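Local coordinates for fat acid-binding protein (Eubacterium ventriosum, PDB 3NYI), which binds stearic acid and probably serves as a lipid-binding protein of the DegV family, at residues P86-Y100 against N118-Q131. Numbering follows the deposited sequence.
With STE (stearic acid), chain C.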
ATOM      1  N   PRO A  86     -24.330   0.504   0.363  1.00 43.21           N
ATOM      2  CA  PRO A  86     -23.461   1.605   0.783  1.00 34.85           C
ATOM      3  C   PRO A  86     -22.034   1.255   0.360  1.00 28.34           C
ATOM      4  O   PRO A  86     -21.680   0.081   0.341  1.00 36.25           O
ATOM      5  CB  PRO A  86     -23.569   1.586   2.318  1.00 42.35           C
ATOM      6  CG  PRO A  86     -24.670   0.649   2.640  1.00 50.36           C
ATOM      7  CD  PRO A  86     -24.781  -0.308   1.504  1.00 49.46           C
ATOM      8  N   VAL A  87     -21.229   2.254   0.023  1.00 36.70           N
ATOM      9  CA  VAL A  87     -19.885   2.000  -0.486  1.00 31.08           C
ATOM     10  C   VAL A  87     -18.827   2.656   0.390  1.00 29.97           C
ATOM     11  O   VAL A  87     -18.977   3.805   0.799  1.00 33.98           O
ATOM     12  CB  VAL A  87     -19.736   2.544  -1.935  1.00 29.79           C
ATOM     13  CG1 VAL A  87     -18.276   2.478  -2.378  1.00 37.65           C
ATOM     14  CG2 VAL A  87     -20.628   1.783  -2.891  1.00 35.45           C
ATOM     15  N   VAL A  88     -17.754   1.928   0.685  1.00 29.25           N
ATOM     16  CA  VAL A  88     -16.599   2.530   1.330  1.00 23.40           C
ATOM     17  C   VAL A  88     -15.360   2.304   0.488  1.00 27.42           C
ATOM     18  O   VAL A  88     -15.009   1.171   0.185  1.00 31.51           O
ATOM     19  CB  VAL A  88     -16.339   1.930   2.736  1.00 31.76           C
ATOM     20  CG1 VAL A  88     -15.247   2.708   3.416  1.00 26.30           C
ATOM     21  CG2 VAL A  88     -17.610   1.969   3.565  1.00 37.26           C
ATOM     22  N   CYS A  89     -14.685   3.390   0.126  1.00 28.84           N
ATOM     23  CA  CYS A  89     -13.591   3.315  -0.831  1.00 24.34           C
ATOM     24  C   CYS A  89     -12.271   3.856  -0.267  1.00 24.69           C
ATOM     25  O   CYS A  89     -12.206   5.017   0.130  1.00 27.21           O
ATOM     26  CB  CYS A  89     -13.986   4.091  -2.093  1.00 33.44           C
ATOM     27  SG  CYS A  89     -12.715   4.131  -3.361  1.00 28.95           S
ATOM     28  N   PHE A  90     -11.230   3.017  -0.247  1.00 22.23           N
ATOM     29  CA  PHE A  90      -9.899   3.421   0.236  1.00 23.90           C
ATOM     30  C   PHE A  90      -8.949   3.711  -0.922  1.00 24.16           C
ATOM     31  O   PHE A  90      -8.934   2.997  -1.920  1.00 23.48           O
ATOM     32  CB  PHE A  90      -9.266   2.310   1.075  1.00 22.69           C
ATOM     33  CG  PHE A  90     -10.007   2.000   2.327  1.00 22.89           C
ATOM     34  CD1 PHE A  90      -9.603   2.551   3.537  1.00 31.84           C
ATOM     35  CD2 PHE A  90     -11.103   1.145   2.308  1.00 21.24           C
ATOM     36  CE1 PHE A  90     -10.283   2.264   4.708  1.00 29.27           C
ATOM     37  CE2 PHE A  90     -11.788   0.848   3.475  1.00 26.96           C
ATOM     38  CZ  PHE A  90     -11.380   1.411   4.679  1.00 25.36           C
ATOM     39  N   THR A  91      -8.132   4.747  -0.779  1.00 18.65           N
ATOM     40  CA  THR A  91      -7.162   5.059  -1.814  1.00 17.83           C
ATOM     41  C   THR A  91      -5.792   5.191  -1.199  1.00 25.93           C
ATOM     42  O   THR A  91      -5.647   5.357   0.020  1.00 22.84           O
ATOM     43  CB  THR A  91      -7.472   6.393  -2.536  1.00 21.32           C
ATOM     44  OG1 THR A  91      -7.244   7.485  -1.641  1.00 22.85           O
ATOM     45  CG2 THR A  91      -8.909   6.435  -2.996  1.00 24.94           C
ATOM     46  N   ILE A  92      -4.787   5.122  -2.062  1.00 18.12           N
ATOM     47  CA  ILE A  92      -3.415   5.398  -1.666  1.00 16.62           C
ATOM     48  C   ILE A  92      -3.347   6.825  -1.092  1.00 20.14           C
ATOM     49  O   ILE A  92      -4.187   7.676  -1.423  1.00 20.99           O
ATOM     50  CB  ILE A  92      -2.486   5.246  -2.899  1.00 18.56           C
ATOM     51  CG1 ILE A  92      -1.003   5.204  -2.491  1.00 21.25           C
ATOM     52  CG2 ILE A  92      -2.763   6.377  -3.929  1.00 20.25           C
ATOM     53  CD1 ILE A  92      -0.037   4.903  -3.686  1.00 19.17           C
ATOM     54  N   THR A  93      -2.362   7.090  -0.233  1.00 19.34           N
ATOM     55  CA  THR A  93      -2.162   8.435   0.322  1.00 14.39           C
ATOM     56  C   THR A  93      -2.212   9.550  -0.727  1.00 17.34           C
ATOM     57  O   THR A  93      -1.627   9.436  -1.802  1.00 20.38           O
ATOM     58  CB  THR A  93      -0.829   8.555   1.100  1.00 18.72           C
ATOM     59  OG1 THR A  93      -0.625   9.919   1.487  1.00 20.96           O
ATOM     60  CG2 THR A  93       0.342   8.098   0.249  1.00 15.66           C
ATOM     61  N   THR A  94      -2.913  10.635  -0.402  1.00 16.12           N
ATOM     62  CA  THR A  94      -3.034  11.770  -1.313  1.00 18.04           C
ATOM     63  C   THR A  94      -1.692  12.416  -1.575  1.00 23.66           C
ATOM     64  O   THR A  94      -1.544  13.163  -2.534  1.00 21.69           O
ATOM     65  CB  THR A  94      -3.936  12.876  -0.737  1.00 28.09           C
ATOM     66  OG1 THR A  94      -3.531  13.150   0.610  1.00 32.38           O
ATOM     67  CG2 THR A  94      -5.369  12.450  -0.745  1.00 24.92           C
ATOM     68  N   LEU A  95      -0.723  12.164  -0.700  1.00 21.38           N
ATOM     69  CA  LEU A  95       0.622  12.719  -0.898  1.00 18.05           C
ATOM     70  C   LEU A  95       1.419  12.016  -2.000  1.00 24.24           C
ATOM     71  O   LEU A  95       2.443  12.546  -2.422  1.00 24.43           O
ATOM     72  CB  LEU A  95       1.419  12.744   0.430  1.00 22.83           C
ATOM     73  CG  LEU A  95       0.776  13.621   1.512  1.00 27.35           C
ATOM     74  CD1 LEU A  95       1.528  13.543   2.860  1.00 31.86           C
ATOM     75  CD2 LEU A  95       0.683  15.062   1.032  1.00 31.52           C
ATOM     76  N   PHE A  96       0.971  10.836  -2.457  1.00 19.86           N
ATOM     77  CA  PHE A  96       1.651  10.127  -3.549  1.00 17.92           C
ATOM     78  C   PHE A  96       0.892  10.234  -4.875  1.00 21.54           C
ATOM     79  O   PHE A  96       1.476  10.056  -5.933  1.00 20.74           O
ATOM     80  CB  PHE A  96       1.809   8.618  -3.283  1.00 18.76           C
ATOM     81  CG  PHE A  96       2.763   8.268  -2.164  1.00 18.44           C
ATOM     82  CD1 PHE A  96       3.606   9.220  -1.617  1.00 21.75           C
ATOM     83  CD2 PHE A  96       2.843   6.954  -1.702  1.00 19.42           C
ATOM     84  CE1 PHE A  96       4.485   8.880  -0.575  1.00 24.81           C
ATOM     85  CE2 PHE A  96       3.717   6.612  -0.680  1.00 21.81           C
ATOM     86  CZ  PHE A  96       4.535   7.579  -0.118  1.00 22.34           C
ATOM     87  N   SER A  97      -0.419  10.434  -4.816  1.00 22.61           N
ATOM     88  CA  SER A  97      -1.232  10.236  -6.016  1.00 24.39           C
ATOM     89  C   SER A  97      -2.511  11.035  -5.950  1.00 23.74           C
ATOM     90  O   SER A  97      -3.029  11.285  -4.871  1.00 21.06           O
ATOM     91  CB  SER A  97      -1.586   8.746  -6.152  1.00 26.45           C
ATOM     92  OG  SER A  97      -2.479   8.516  -7.220  1.00 26.46           O
ATOM     93  N   GLY A  98      -3.038  11.408  -7.110  1.00 20.85           N
ATOM     94  CA  GLY A  98      -4.342  12.037  -7.157  1.00 19.78           C
ATOM     95  C   GLY A  98      -5.492  11.035  -7.192  1.00 18.35           C
ATOM     96  O   GLY A  98      -6.633  11.411  -7.444  1.00 21.16           O
ATOM     97  N   SER A  99      -5.196   9.768  -6.911  1.00 19.20           N
ATOM     98  CA  SER A  99      -6.226   8.731  -6.857  1.00 17.93           C
ATOM     99  C   SER A  99      -7.423   9.117  -5.977  1.00 22.68           C
ATOM    100  O   SER A  99      -8.575   8.975  -6.380  1.00 20.80           O
ATOM    101  CB  SER A  99      -5.607   7.402  -6.390  1.00 20.33           C
ATOM    102  OG  SER A  99      -6.586   6.386  -6.316  1.00 25.50           O
ATOM    103  N   TYR A 100      -7.150   9.582  -4.757  1.00 22.52           N
ATOM    104  CA  TYR A 100      -8.202   9.999  -3.852  1.00 20.17           C
ATOM    105  C   TYR A 100      -9.110  11.040  -4.492  1.00 23.40           C
ATOM    106  O   TYR A 100     -10.339  10.966  -4.392  1.00 19.42           O
ATOM    107  CB  TYR A 100      -7.578  10.568  -2.561  1.00 20.02           C
ATOM    108  CG  TYR A 100      -8.549  11.258  -1.633  1.00 21.19           C
ATOM    109  CD1 TYR A 100      -9.327  10.529  -0.740  1.00 21.48           C
ATOM    110  CD2 TYR A 100      -8.657  12.653  -1.617  1.00 23.47           C
ATOM    111  CE1 TYR A 100     -10.210  11.163   0.120  1.00 26.48           C
ATOM    112  CE2 TYR A 100      -9.537  13.298  -0.756  1.00 25.00           C
ATOM    113  CZ  TYR A 100     -10.313  12.544   0.109  1.00 30.43           C
ATOM    114  OH  TYR A 100     -11.177  13.169   0.979  1.00 28.48           O
ATOM    115  N   ASN A 118     -25.093   6.164  -0.645  1.00 52.04           N
ATOM    116  CA  ASN A 118     -24.108   6.289   0.427  1.00 46.18           C
ATOM    117  C   ASN A 118     -22.706   5.857  -0.010  1.00 39.81           C
ATOM    118  O   ASN A 118     -22.426   4.670  -0.146  1.00 37.91           O
ATOM    119  CB  ASN A 118     -24.530   5.505   1.667  1.00 59.25           C
ATOM    120  CG  ASN A 118     -23.531   5.646   2.807  1.00 75.29           C
ATOM    121  OD1 ASN A 118     -23.751   6.417   3.742  1.00 81.39           O
ATOM    122  ND2 ASN A 118     -22.418   4.917   2.723  1.00 82.78           N
ATOM    123  N   ILE A 119     -21.836   6.835  -0.226  1.00 35.74           N
ATOM    124  CA  ILE A 119     -20.478   6.576  -0.682  1.00 31.94           C
ATOM    125  C   ILE A 119     -19.516   7.327   0.224  1.00 39.34           C
ATOM    126  O   ILE A 119     -19.589   8.546   0.337  1.00 40.21           O
ATOM    127  CB  ILE A 119     -20.270   7.065  -2.131  1.00 30.37           C
ATOM    128  CG1 ILE A 119     -21.263   6.395  -3.078  1.00 35.49           C
ATOM    129  CG2 ILE A 119     -18.833   6.808  -2.590  1.00 32.85           C
ATOM    130  CD1 ILE A 119     -21.191   6.931  -4.509  1.00 38.30           C
ATOM    131  N   CYS A 120     -18.623   6.588   0.873  1.00 30.53           N
ATOM    132  CA  CYS A 120     -17.606   7.175   1.738  1.00 29.86           C
ATOM    133  C   CYS A 120     -16.214   6.958   1.121  1.00 32.15           C
ATOM    134  O   CYS A 120     -15.810   5.822   0.884  1.00 34.30           O
ATOM    135  CB  CYS A 120     -17.680   6.544   3.135  1.00 28.82           C
ATOM    136  SG  CYS A 120     -16.309   7.026   4.201  1.00 38.12           S
ATOM    137  N   VAL A 121     -15.497   8.041   0.835  1.00 31.16           N
ATOM    138  CA  VAL A 121     -14.173   7.927   0.213  1.00 25.75           C
ATOM    139  C   VAL A 121     -13.132   8.264   1.269  1.00 30.18           C
ATOM    140  O   VAL A 121     -13.214   9.304   1.921  1.00 31.91           O
ATOM    141  CB  VAL A 121     -14.020   8.865  -1.008  1.00 24.57           C
ATOM    142  CG1 VAL A 121     -12.594   8.793  -1.583  1.00 22.77           C
ATOM    143  CG2 VAL A 121     -15.044   8.506  -2.079  1.00 26.02           C
ATOM    144  N   ILE A 122     -12.171   7.365   1.452  1.00 22.89           N
ATOM    145  CA  ILE A 122     -11.153   7.535   2.472  1.00 21.46           C
ATOM    146  C   ILE A 122      -9.744   7.615   1.893  1.00 22.45           C
ATOM    147  O   ILE A 122      -9.287   6.690   1.213  1.00 25.94           O
ATOM    148  CB  ILE A 122     -11.191   6.367   3.483  1.00 26.67           C
ATOM    149  CG1 ILE A 122     -12.553   6.307   4.193  1.00 30.62           C
ATOM    150  CG2 ILE A 122     -10.017   6.467   4.473  1.00 28.48           C
ATOM    151  CD1 ILE A 122     -12.782   5.007   4.933  1.00 26.53           C
ATOM    152  N   ASP A 123      -9.064   8.723   2.171  1.00 18.54           N
ATOM    153  CA  ASP A 123      -7.611   8.828   1.984  1.00 20.00           C
ATOM    154  C   ASP A 123      -6.941   7.954   3.046  1.00 28.07           C
ATOM    155  O   ASP A 123      -6.834   8.343   4.212  1.00 28.24           O
ATOM    156  CB  ASP A 123      -7.185  10.295   2.166  1.00 22.02           C
ATOM    157  CG  ASP A 123      -5.662  10.493   2.154  1.00 26.71           C
ATOM    158  OD1 ASP A 123      -4.905   9.572   1.776  1.00 22.91           O
ATOM    159  OD2 ASP A 123      -5.222  11.599   2.541  1.00 28.01           O
ATOM    160  N   SER A 124      -6.501   6.765   2.664  1.00 21.29           N
ATOM    161  CA  SER A 124      -5.954   5.831   3.650  1.00 22.79           C
ATOM    162  C   SER A 124      -4.721   6.365   4.387  1.00 21.26           C
ATOM    163  O   SER A 124      -4.432   5.925   5.500  1.00 20.47           O
ATOM    164  CB  SER A 124      -5.594   4.493   2.989  1.00 20.10           C
ATOM    165  OG  SER A 124      -4.359   4.567   2.293  1.00 19.99           O
ATOM    166  N   LYS A 125      -4.012   7.299   3.751  1.00 19.08           N
ATOM    167  CA  LYS A 125      -2.704   7.791   4.192  1.00 20.86           C
ATOM    168  C   LYS A 125      -1.645   6.693   4.176  1.00 23.70           C
ATOM    169  O   LYS A 125      -0.572   6.853   4.754  1.00 20.34           O
ATOM    170  CB  LYS A 125      -2.774   8.440   5.600  1.00 22.13           C
ATOM    171  CG  LYS A 125      -3.856   9.508   5.712  1.00 23.49           C
ATOM    172  CD  LYS A 125      -3.790  10.276   7.031  1.00 34.83           C
ATOM    173  CE  LYS A 125      -2.545  11.153   7.098  1.00 40.12           C
ATOM    174  NZ  LYS A 125      -2.526  12.021   8.325  1.00 47.64           N
ATOM    175  N   GLN A 126      -1.944   5.586   3.506  1.00 18.78           N
ATOM    176  CA  GLN A 126      -1.015   4.463   3.424  1.00 20.24           C
ATOM    177  C   GLN A 126      -0.692   4.101   1.968  1.00 22.02           C
ATOM    178  O   GLN A 126      -1.058   4.816   1.020  1.00 20.96           O
ATOM    179  CB  GLN A 126      -1.646   3.230   4.082  1.00 17.59           C
ATOM    180  CG  GLN A 126      -2.393   3.509   5.386  1.00 19.18           C
ATOM    181  CD  GLN A 126      -1.521   4.158   6.472  1.00 20.08           C
ATOM    182  OE1 GLN A 126      -0.326   3.891   6.574  1.00 21.18           O
ATOM    183  NE2 GLN A 126      -2.139   5.014   7.295  1.00 16.49           N
ATOM    184  N   ASN A 127      -0.018   2.970   1.808  1.00 19.48           N
ATOM    185  CA  ASN A 127       0.270   2.407   0.487  1.00 18.33           C
ATOM    186  C   ASN A 127       0.577   0.943   0.714  1.00 21.94           C
ATOM    187  O   ASN A 127       0.927   0.537   1.842  1.00 19.75           O
ATOM    188  CB  ASN A 127       1.488   3.107  -0.128  1.00 20.71           C
ATOM    189  CG  ASN A 127       1.813   2.622  -1.526  1.00 19.61           C
ATOM    190  OD1 ASN A 127       0.964   2.047  -2.221  1.00 21.93           O
ATOM    191  ND2 ASN A 127       3.069   2.834  -1.946  1.00 17.73           N
ATOM    192  N   THR A 128       0.437   0.148  -0.342  1.00 18.36           N
ATOM    193  CA  THR A 128       0.804  -1.267  -0.308  1.00 22.29           C
ATOM    194  C   THR A 128       0.482  -1.921   1.059  1.00 20.49           C
ATOM    195  O   THR A 128      -0.684  -1.883   1.489  1.00 19.94           O
ATOM    196  CB  THR A 128       2.277  -1.517  -0.840  1.00 27.10           C
ATOM    197  OG1 THR A 128       2.593  -2.917  -0.815  1.00 30.10           O
ATOM    198  CG2 THR A 128       3.347  -0.697  -0.063  1.00 24.32           C
ATOM    199  N   VAL A 129       1.475  -2.518   1.721  1.00 19.19           N
ATOM    200  CA  VAL A 129       1.202  -3.311   2.936  1.00 21.37           C
ATOM    201  C   VAL A 129       0.324  -2.589   3.996  1.00 17.71           C
ATOM    202  O   VAL A 129      -0.556  -3.213   4.583  1.00 19.13           O
ATOM    203  CB  VAL A 129       2.502  -3.918   3.566  1.00 22.52           C
ATOM    204  CG1 VAL A 129       3.417  -2.814   4.112  1.00 20.86           C
ATOM    205  CG2 VAL A 129       2.170  -4.973   4.670  1.00 19.12           C
ATOM    206  N   THR A 130       0.557  -1.296   4.245  1.00 18.60           N
ATOM    207  CA  THR A 130      -0.217  -0.619   5.284  1.00 22.78           C
ATOM    208  C   THR A 130      -1.596  -0.233   4.779  1.00 19.31           C
ATOM    209  O   THR A 130      -2.503  -0.080   5.552  1.00 18.29           O
ATOM    210  CB  THR A 130       0.474   0.630   5.890  1.00 16.24           C
ATOM    211  OG1 THR A 130       1.124   1.374   4.858  1.00 17.62           O
ATOM    212  CG2 THR A 130       1.512   0.237   6.992  1.00 22.11           C
ATOM    213  N   GLN A 131      -1.747  -0.041   3.469  1.00 18.65           N
ATOM    214  CA  GLN A 131      -3.066   0.153   2.937  1.00 16.73           C
ATOM    215  C   GLN A 131      -3.832  -1.156   3.073  1.00 17.67           C
ATOM    216  O   GLN A 131      -5.001  -1.148   3.446  1.00 17.45           O
ATOM    217  CB  GLN A 131      -3.010   0.595   1.461  1.00 14.79           C
ATOM    218  CG  GLN A 131      -4.347   1.096   0.923  1.00 16.50           C
ATOM    219  CD  GLN A 131      -4.168   1.659  -0.483  1.00 24.95           C
ATOM    220  OE1 GLN A 131      -3.057   2.041  -0.861  1.00 21.22           O
ATOM    221  NE2 GLN A 131      -5.246   1.699  -1.262  1.00 19.89           N
TER
HETATM  222  C1  STE C 301      -0.040   7.711  -9.667  1.00 31.98           C
HETATM  223  O1  STE C 301      -0.909   8.466  -9.353  1.00 27.25           O
HETATM  224  O2  STE C 301       0.532   7.875 -10.705  1.00 30.53           O
HETATM  225  C2  STE C 301       0.488   6.684  -8.639  1.00 23.87           C
HETATM  226  C3  STE C 301       1.783   7.203  -7.965  1.00 20.47           C
HETATM  227  C4  STE C 301       2.362   6.119  -7.023  1.00 21.29           C
HETATM  228  C5  STE C 301       3.505   6.688  -6.152  1.00 22.03           C
HETATM  229  C6  STE C 301       4.098   5.569  -5.265  1.00 20.91           C
HETATM  230  C7  STE C 301       5.315   6.083  -4.454  1.00 20.93           C
HETATM  231  C8  STE C 301       5.758   4.965  -3.476  1.00 22.96           C
HETATM  232  C9  STE C 301       6.988   5.401  -2.648  1.00 23.43           C
HETATM  233  C10 STE C 301       7.437   4.211  -1.757  1.00 26.88           C
HETATM  234  C11 STE C 301       6.479   4.102  -0.569  1.00 23.16           C
HETATM  235  C12 STE C 301       5.895   2.693  -0.315  1.00 23.79           C
HETATM  236  C13 STE C 301       6.743   1.529  -0.851  1.00 26.16           C
HETATM  237  C14 STE C 301       6.818   0.475   0.287  1.00 23.51           C
HETATM  238  C15 STE C 301       7.294  -0.894  -0.250  1.00 20.19           C
HETATM  239  C16 STE C 301       7.705  -1.779   0.953  1.00 24.74           C
HETATM  240  C17 STE C 301       6.469  -2.529   1.495  1.00 22.18           C
HETATM  241  C18 STE C 301       6.878  -3.549   2.583  1.00 23.96           C
HETATM  242  O   HOH W   1      -2.217  11.371   3.219  1.00 31.05           O
HETATM  243  O   HOH W   2     -13.513  12.180   1.849  1.00 40.40           O
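Tyr100 lays one face of its ring over the CB of Asp123, which sits 4.0 Å from the ring centroid in a CH-pi contact, while Val121 CG1 meets the same ring obliquely at CE1. With CG anti to the backbone N (chi1 170°), the ring reaches from the first turn of helix 99-113 over the end of strand 119-123, and a water joins its OH to Val121 O. The Asp123 carboxylate turns to the loop at Thr94 and takes one bond from Thr94 on each oxygen: Thr94 N gives to OD1 at 3.1 Å and Thr94 OG1 to OD2 at 3.0 Å, both from above the carboxylate plane. Lys125 N approaches OD1 from the opposite face, closing an Asx turn.

Here strand 87-91, helix 99-113 and strand 119-123 form a beta-alpha-beta unit, the axes of its parallel strands 14° apart and the strands joined by five backbone hydrogen bonds, running from Val87 N to Asn118 O at one end to Thr91 N to Ile122 O at the other. On the face away from Tyr100, Ile122 CD1 lies 3.7 Å from both Val88 CG1 and Phe90 CE1, meeting the phenyl ring off-centre; helix 148-161 packs on this isoleucine too.

At the ends of the strands, Thr91 O is gripped by two donors from opposite faces of its plane, Ser124 OG at 2.7 Å and Ser124 N. Thr93 N then bonds to Gln126 O, joining the two loops at the C-terminal ends of the strands, where the lipid lies. Phe96 is sandwiched there between Thr93 CG2 and C7 of the stearic acid, with Asn127 ND2 at its edge. That amide nitrogen, hydrogen-bonded to Ser276, comes within 3.3 Å of C12 of the stearic acid, and at the acid end Ser97 OG donates to O1 of the stearic acid at 2.6 Å; Thr65 OG1 also hydrogen-bonds to the ligand.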